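Local coordinates for thioredoxin domain-containing protein (Sinorhizobium meliloti, PDB 3U5R), which is of unknown function but belongs to the AhpC/TSA family of thioredoxin-fold proteins, and so may act as an antioxidant oxidoreductase, at residues P72-L76 against D164-G168. Sequence-based numbering, arbitrary orientation.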
loop_
_atom_site.group_PDB
_atom_site.type_symbol
_atom_site.label_atom_id
_atom_site.label_comp_id
_atom_site.label_asym_id
_atom_site.label_seq_id
_atom_site.Cartn_x
_atom_site.Cartn_y
_atom_site.Cartn_z
ATOM N N PRO A 72 5.490 7.777 11.168
ATOM C CA PRO A 72 4.259 8.312 11.849
ATOM C C PRO A 72 3.026 8.388 10.971
ATOM O O PRO A 72 1.886 8.203 11.444
ATOM C CB PRO A 72 4.643 9.735 12.268
ATOM C CG PRO A 72 6.143 9.702 12.331
ATOM C CD PRO A 72 6.623 8.722 11.287
ATOM N N PHE A 73 3.203 8.598 9.687
ATOM C CA PHE A 73 2.023 8.626 8.798
ATOM C C PHE A 73 1.439 7.257 8.564
ATOM O O PHE A 73 0.213 7.146 8.343
ATOM C CB PHE A 73 2.373 9.297 7.440
ATOM C CG PHE A 73 2.766 10.698 7.606
ATOM C CD1 PHE A 73 4.025 11.015 8.067
ATOM C CD2 PHE A 73 1.828 11.711 7.388
ATOM C CE1 PHE A 73 4.359 12.338 8.283
ATOM C CE2 PHE A 73 2.140 13.044 7.615
ATOM C CZ PHE A 73 3.400 13.337 8.078
ATOM N N VAL A 74 2.281 6.209 8.590
ATOM C CA VAL A 74 1.740 4.880 8.579
ATOM C C VAL A 74 1.212 4.437 9.947
ATOM O O VAL A 74 0.186 3.783 10.025
ATOM C CB VAL A 74 2.817 3.891 8.089
ATOM C CG1 VAL A 74 2.356 2.389 8.255
ATOM C CG2 VAL A 74 3.157 4.224 6.626
ATOM N N VAL A 75 1.957 4.732 11.029
ATOM C CA VAL A 75 1.467 4.444 12.414
ATOM C C VAL A 75 0.035 4.948 12.620
ATOM O O VAL A 75 -0.878 4.214 13.098
ATOM C CB VAL A 75 2.507 4.988 13.505
ATOM C CG1 VAL A 75 1.896 5.050 14.997
ATOM C CG2 VAL A 75 3.843 4.110 13.450
ATOM N N LEU A 76 -0.206 6.184 12.200
ATOM C CA LEU A 76 -1.573 6.724 12.222
ATOM C C LEU A 76 -2.705 5.785 11.688
ATOM O O LEU A 76 -3.812 5.740 12.266
ATOM C CB LEU A 76 -1.613 8.045 11.447
ATOM C CG LEU A 76 -2.962 8.746 11.421
ATOM C CD1 LEU A 76 -3.334 9.468 12.749
ATOM C CD2 LEU A 76 -2.913 9.737 10.268
ATOM N N ASP A 164 -8.460 11.789 4.807
ATOM C CA ASP A 164 -7.963 13.168 5.056
ATOM C C ASP A 164 -7.144 13.229 6.387
ATOM O O ASP A 164 -6.630 14.310 6.751
ATOM C CB ASP A 164 -9.156 14.191 5.178
ATOM C CG ASP A 164 -9.856 14.549 3.821
ATOM O OD1 ASP A 164 -9.152 14.652 2.782
ATOM O OD2 ASP A 164 -11.142 14.819 3.807
ATOM N N ALA A 165 -7.076 12.128 7.147
ATOM C CA ALA A 165 -6.390 12.153 8.449
ATOM C C ALA A 165 -4.872 12.299 8.267
ATOM O O ALA A 165 -4.228 11.658 7.355
ATOM C CB ALA A 165 -6.725 10.899 9.278
ATOM N N ARG A 166 -4.276 13.123 9.142
ATOM C CA ARG A 166 -2.815 13.302 9.198
ATOM C C ARG A 166 -2.388 13.324 10.662
ATOM O O ARG A 166 -3.203 13.608 11.510
ATOM C CB ARG A 166 -2.394 14.662 8.538
ATOM C CG ARG A 166 -2.841 14.805 7.023
ATOM C CD ARG A 166 -1.967 13.907 6.061
ATOM N NE ARG A 166 -2.302 14.094 4.634
ATOM C CZ ARG A 166 -3.287 13.493 3.948
ATOM N NH1 ARG A 166 -4.128 12.651 4.562
ATOM N NH2 ARG A 166 -3.467 13.760 2.612
ATOM N N PRO A 167 -1.148 12.962 10.972
ATOM C CA PRO A 167 -0.779 12.965 12.407
ATOM C C PRO A 167 -1.000 14.372 13.001
ATOM O O PRO A 167 -0.464 15.336 12.440
ATOM C CB PRO A 167 0.700 12.708 12.347
ATOM C CG PRO A 167 0.829 11.874 11.118
ATOM C CD PRO A 167 -0.076 12.390 10.138
ATOM N N GLY A 168 -1.819 14.464 14.049
ATOM C CA GLY A 168 -2.041 15.720 14.794
ATOM C C GLY A 168 -3.080 16.620 14.173
ATOM O O GLY A 168 -3.322 17.718 14.720
#
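Leu76 and Pro167 bring the two backbones nearest, their CA atoms 6.3 Å apart, where the short helix 72-75 meets an irregular loop. No hydrogen bond crosses between the segments; the helical turn is closed within itself by Leu76 N bonding to Pro72 O. Pro167 lies between the side chains of Phe73 and Leu76. Its CG sits over one face of the Phe73 ring, 4.0 Å from the centroid and 16° off the normal, in a CH-pi contact, while its CD comes to 3.4 Å from Phe73 CD2. With chi1 at -63°, Phe73 CG stands anti to its own carbonyl carbon and beside the backbone N, which carries the ring out to the proline. In the thioredoxin fold of this family, helix 72-75 follows the central strand 61-66, and the partner loop leads from edge strand 156-160 to helix 176-186. The ring also touches Ile199 of strand 199-202, and an alanine in place of Phe73 would probably leave CG and CD of Pro167 without their aromatic partner and open a gap beside strand 199-202. Leu76 works through one methyl, CD2, which rests 3.6 Å from Arg166 C and 3.9 Å from Pro167 CD. Arg166 CD approaches the Phe73 edge more loosely. The Arg166 guanidinium turns back on its own loop, where NH1 bonds to Ala165 O (3.0 Å) from above the carbonyl plane and also to Asp163 O, and NH2 is held by Gln161 OE1.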